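Local coordinates for protein enolase from the environmental genome shotgun sequencing of the Sargasso Sea (PDB 2QGY) that is of unproven function but binds magnesium and, as a member of the enolase superfamily, probably abstracts a proton next to a substrate carboxylate, at residues Leu112-Ile115 with Ser116-Lys120; Ile283-Ile286 with Glu287-Glu291. All blocks are in the same frame, centred on the assembly; numbering follows the deposited sequence.

Contact 1: residues Leu112-Ile115 with Ser116-Lys120; sequences LWDI and SGKLK
Leu112-Ile115 and Ser116-Lys120 are consecutive turns of the helix 99-120, joined by i to i+4 backbone bonds such as Leu119 N to Ile115 O at 2.8 Å. This alpha-helix belongs to the N-terminal capping domain of the mandelate racemase and muconate lactonizing enzyme family, and it illustrates how side chains four residues apart meet along one helix. On one flank Ser116 turns back on the main chain. Its OG lies beside its own backbone N (chi1 -66°), from where it donates to Leu112 O at 2.9 Å. The amide Ser116 N meets the same oxygen at 2.8 Å from the opposite face of the carbonyl plane, so a single acceptor is gripped by two donors of one residue. On another flank the Ile115 and Leu119 side chains run alongside each other in a common direction, Ile115 CG2 resting against Leu119 CD1 at 3.8 Å.

In the polar pair, chi1 of -170° swings the Asp114 carboxylate away from its own N and beside its carbonyl carbon, where the outstretched Lys118 chain can bring NZ over it. Each end has further partners: Asp114 OD1 accepts from Leu360 N and OD2 from Trp50 N, while Lys118 NZ also donates to Glu48 O. The buried carboxylate thus draws together the helix, the strand 48-53 and the segment around Leu360. A water donates to Asp114 OD1 at 2.6 Å and weakly accepts from Lys118 NZ. In the salt bridge itself, Lys118 NZ approaches Asp114 OD2 at 3.0 Å, 48° out of the carboxylate plane.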
loop_
_atom_site.group_PDB
_atom_site.type_symbol
_atom_site.label_atom_id
_atom_site.label_comp_id
_atom_site.label_asym_id
_atom_site.label_seq_id
_atom_site.Cartn_x
_atom_site.Cartn_y
_atom_site.Cartn_z
ATOM N N LEU A 112 -4.951 4.928 -20.694
ATOM C CA LEU A 112 -4.162 4.472 -21.846
ATOM C C LEU A 112 -4.915 3.387 -22.640
ATOM O O LEU A 112 -4.828 3.324 -23.880
ATOM C CB LEU A 112 -2.767 4.012 -21.410
ATOM C CG LEU A 112 -1.821 5.028 -20.738
ATOM C CD1 LEU A 112 -0.479 4.431 -20.450
ATOM C CD2 LEU A 112 -1.649 6.370 -21.539
ATOM N N TRP A 113 -5.677 2.548 -21.937
ATOM C CA TRP A 113 -6.538 1.567 -22.597
ATOM C C TRP A 113 -7.640 2.243 -23.405
ATOM O O TRP A 113 -7.970 1.770 -24.506
ATOM C CB TRP A 113 -7.177 0.589 -21.605
ATOM C CG TRP A 113 -6.261 -0.541 -21.206
ATOM C CD1 TRP A 113 -5.586 -0.664 -20.028
ATOM C CD2 TRP A 113 -5.911 -1.703 -21.989
ATOM N NE1 TRP A 113 -4.846 -1.835 -20.013
ATOM C CE2 TRP A 113 -5.025 -2.486 -21.201
ATOM C CE3 TRP A 113 -6.267 -2.162 -23.263
ATOM C CZ2 TRP A 113 -4.479 -3.687 -21.657
ATOM C CZ3 TRP A 113 -5.718 -3.362 -23.716
ATOM C CH2 TRP A 113 -4.841 -4.111 -22.912
ATOM N N ASP A 114 -8.217 3.308 -22.857
ATOM C CA ASP A 114 -9.280 4.058 -23.534
ATOM C C ASP A 114 -8.680 4.615 -24.837
ATOM O O ASP A 114 -9.260 4.481 -25.941
ATOM C CB ASP A 114 -9.738 5.206 -22.611
ATOM C CG ASP A 114 -11.017 5.915 -23.110
ATOM O OD1 ASP A 114 -11.815 5.294 -23.844
ATOM O OD2 ASP A 114 -11.247 7.083 -22.733
ATOM N N ILE A 115 -7.523 5.243 -24.691
ATOM C CA ILE A 115 -6.775 5.831 -25.839
ATOM C C ILE A 115 -6.503 4.736 -26.875
ATOM O O ILE A 115 -6.817 4.899 -28.064
ATOM C CB ILE A 115 -5.472 6.509 -25.381
ATOM C CG1 ILE A 115 -5.834 7.813 -24.657
ATOM C CG2 ILE A 115 -4.485 6.786 -26.603
ATOM C CD1 ILE A 115 -4.745 8.385 -23.734
ATOM N N SER A 116 -5.956 3.619 -26.419
ATOM C CA SER A 116 -5.661 2.473 -27.304
ATOM C C SER A 116 -6.889 1.978 -28.057
ATOM O O SER A 116 -6.813 1.673 -29.267
ATOM C CB SER A 116 -4.980 1.347 -26.520
ATOM O OG SER A 116 -3.711 1.823 -26.106
ATOM N N GLY A 117 -8.011 1.914 -27.362
ATOM C CA GLY A 117 -9.295 1.584 -27.989
ATOM C C GLY A 117 -9.679 2.586 -29.073
ATOM O O GLY A 117 -10.176 2.203 -30.154
ATOM N N LYS A 118 -9.474 3.866 -28.777
ATOM C CA LYS A 118 -9.776 4.931 -29.732
ATOM C C LYS A 118 -8.864 4.905 -30.946
ATOM O O LYS A 118 -9.309 5.206 -32.052
ATOM C CB LYS A 118 -9.747 6.315 -29.063
ATOM C CG LYS A 118 -10.991 6.548 -28.196
ATOM C CD LYS A 118 -10.895 7.793 -27.318
ATOM C CE LYS A 118 -12.062 7.808 -26.328
ATOM N NZ LYS A 118 -11.935 8.772 -25.174
ATOM N N LEU A 119 -7.593 4.581 -30.739
ATOM C CA LEU A 119 -6.650 4.450 -31.857
ATOM C C LEU A 119 -6.986 3.290 -32.816
ATOM O O LEU A 119 -6.737 3.370 -34.032
ATOM C CB LEU A 119 -5.227 4.343 -31.324
ATOM C CG LEU A 119 -4.677 5.617 -30.680
ATOM C CD1 LEU A 119 -3.380 5.339 -29.981
ATOM C CD2 LEU A 119 -4.474 6.720 -31.743
ATOM N N LYS A 120 -7.545 2.218 -32.269
ATOM C CA LYS A 120 -8.000 1.068 -33.058
ATOM C C LYS A 120 -9.463 1.188 -33.498
ATOM O O LYS A 120 -9.968 0.345 -34.239
ATOM C CB LYS A 120 -7.833 -0.205 -32.227
ATOM C CG LYS A 120 -6.397 -0.585 -31.973
ATOM C CD LYS A 120 -5.895 -1.654 -32.955
ATOM C CE LYS A 120 -6.677 -2.964 -32.802
ATOM N NZ LYS A 120 -5.918 -4.170 -33.265
HETATM O O HOH W 1 -13.964 6.787 -24.087
#

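Contact 2: residues Ile283-Ile286 with Glu287-Glu291; sequences IDII and EISNE
Ser289 reaches back one turn to Ile285 within the helix 282-294, and the pair is a compact example of a hydroxyl satisfied by its own helix. Ser289 OG, set beside its backbone N (chi1 -67°), donates to Ile285 O at 2.8 Å from above the carbonyl plane. Ser289 N takes the other face of that oxygen at 2.9 Å, which therefore serves two donors. The remaining backbone pairs follow the regular pattern: Glu287 N to Ile283 O, Ile288 N to Asp284 O and Asn290 N to Ile286 O. Around the last of these, Asn290 slants across Ile286, bringing OD1 to 3.9 Å from Ile286 CG2. In Ile288, chi1 of -156° puts CG2 between the backbone N and the carbonyl carbon, which brings it to 3.3 Å from Ile285 O.

Two of the acidic side chains find partners beyond the two turns: Asp284 OD1 accepts from Tyr86 OH, and Glu291 OE2 forms a salt bridge with Arg261. Glu287 OE2 lies only 2.6 Å from Glu291 OE2, a spacing at which one of the acids probably holds a proton. In the beta-alpha-beta unit between strands 271-272 and 298-299 of the barrel, the helix packs Ile288 on Phe260 of helix 257-265, and Ile285 and Ile286 on Val317 of helix 309-320.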
loop_
_atom_site.group_PDB
_atom_site.type_symbol
_atom_site.label_atom_id
_atom_site.label_comp_id
_atom_site.label_asym_id
_atom_site.label_seq_id
_atom_site.Cartn_x
_atom_site.Cartn_y
_atom_site.Cartn_z
ATOM N N ILE A 283 -4.076 -4.814 -16.999
ATOM C CA ILE A 283 -3.160 -5.904 -17.328
ATOM C C ILE A 283 -3.177 -6.848 -16.122
ATOM O O ILE A 283 -3.280 -8.052 -16.276
ATOM C CB ILE A 283 -1.732 -5.363 -17.588
ATOM C CG1 ILE A 283 -1.640 -4.658 -18.968
ATOM C CG2 ILE A 283 -0.693 -6.476 -17.455
ATOM C CD1 ILE A 283 -0.230 -4.152 -19.313
ATOM N N ASP A 284 -3.066 -6.285 -14.914
ATOM C CA ASP A 284 -2.977 -7.121 -13.723
ATOM C C ASP A 284 -4.272 -7.817 -13.348
ATOM O O ASP A 284 -4.250 -8.942 -12.871
ATOM C CB ASP A 284 -2.388 -6.335 -12.538
ATOM C CG ASP A 284 -0.845 -6.368 -12.540
ATOM O OD1 ASP A 284 -0.269 -7.068 -13.412
ATOM O OD2 ASP A 284 -0.220 -5.680 -11.705
ATOM N N ILE A 285 -5.400 -7.153 -13.557
ATOM C CA ILE A 285 -6.688 -7.784 -13.320
ATOM C C ILE A 285 -6.897 -8.957 -14.284
ATOM O O ILE A 285 -7.314 -10.052 -13.896
ATOM C CB ILE A 285 -7.825 -6.751 -13.481
ATOM C CG1 ILE A 285 -7.818 -5.825 -12.267
ATOM C CG2 ILE A 285 -9.203 -7.421 -13.660
ATOM C CD1 ILE A 285 -8.919 -4.834 -12.239
ATOM N N ILE A 286 -6.598 -8.724 -15.552
ATOM C CA ILE A 286 -6.707 -9.788 -16.560
ATOM C C ILE A 286 -5.748 -10.957 -16.306
ATOM O O ILE A 286 -6.140 -12.109 -16.464
ATOM C CB ILE A 286 -6.487 -9.220 -17.981
ATOM C CG1 ILE A 286 -7.610 -8.243 -18.380
ATOM C CG2 ILE A 286 -6.351 -10.348 -18.997
ATOM C CD1 ILE A 286 -9.000 -8.860 -18.496
ATOM N N GLU A 287 -4.509 -10.662 -15.918
ATOM C CA GLU A 287 -3.529 -11.702 -15.605
ATOM C C GLU A 287 -4.005 -12.571 -14.441
ATOM O O GLU A 287 -3.951 -13.798 -14.512
ATOM C CB GLU A 287 -2.173 -11.083 -15.265
ATOM C CG GLU A 287 -1.053 -12.113 -15.015
ATOM C CD GLU A 287 -0.972 -13.189 -16.105
ATOM O OE1 GLU A 287 -0.931 -12.822 -17.309
ATOM O OE2 GLU A 287 -0.920 -14.403 -15.759
ATOM N N ILE A 288 -4.476 -11.932 -13.378
ATOM C CA ILE A 288 -4.986 -12.693 -12.243
ATOM C C ILE A 288 -6.298 -13.427 -12.564
ATOM O O ILE A 288 -6.527 -14.522 -12.054
ATOM C CB ILE A 288 -5.083 -11.857 -10.960
ATOM C CG1 ILE A 288 -5.021 -12.788 -9.746
ATOM C CG2 ILE A 288 -6.349 -10.997 -10.931
ATOM C CD1 ILE A 288 -3.557 -13.377 -9.530
ATOM N N SER A 289 -7.134 -12.872 -13.438
ATOM C CA SER A 289 -8.364 -13.555 -13.846
ATOM C C SER A 289 -8.018 -14.876 -14.533
ATOM O O SER A 289 -8.609 -15.923 -14.266
ATOM C CB SER A 289 -9.206 -12.668 -14.769
ATOM O OG SER A 289 -9.709 -11.544 -14.066
ATOM N N ASN A 290 -6.997 -14.835 -15.371
ATOM C CA ASN A 290 -6.593 -16.022 -16.147
ATOM C C ASN A 290 -6.021 -17.106 -15.225
ATOM O O ASN A 290 -6.411 -18.286 -15.300
ATOM C CB ASN A 290 -5.569 -15.600 -17.216
ATOM C CG ASN A 290 -6.180 -14.731 -18.323
ATOM O OD1 ASN A 290 -5.442 -14.175 -19.167
ATOM N ND2 ASN A 290 -7.514 -14.609 -18.346
ATOM N N GLU A 291 -5.122 -16.711 -14.325
ATOM C CA GLU A 291 -4.592 -17.662 -13.348
ATOM C C GLU A 291 -5.689 -18.219 -12.449
ATOM O O GLU A 291 -5.703 -19.422 -12.163
ATOM C CB GLU A 291 -3.460 -17.029 -12.523
ATOM C CG GLU A 291 -2.297 -16.579 -13.406
ATOM C CD GLU A 291 -1.193 -15.882 -12.646
ATOM O OE1 GLU A 291 -1.065 -16.093 -11.422
ATOM O OE2 GLU A 291 -0.429 -15.115 -13.291
#

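In the fold
From the N terminus, contact 1 comes first, near the end of the helix 99-120 in the capping domain, and contact 2 follows on the barrel helix 282-294. Each lies within one helix and closes no long loop; they stand in series, neither nested nor crossing, with centres about 19 Å apart. Yet the two helices meet: Trp113 CZ2 packs against Ile283 CG1 at 4.0 Å, and Glu109 OE2 accepts from both Trp113 NE1 and Ile283 N. Ile82 of helix 82-93 touches both Trp113 and Ile283. The two helices thus bring the capping domain and the TIM-barrel domain together through Trp113, Ile283 and the shared acceptor Glu109.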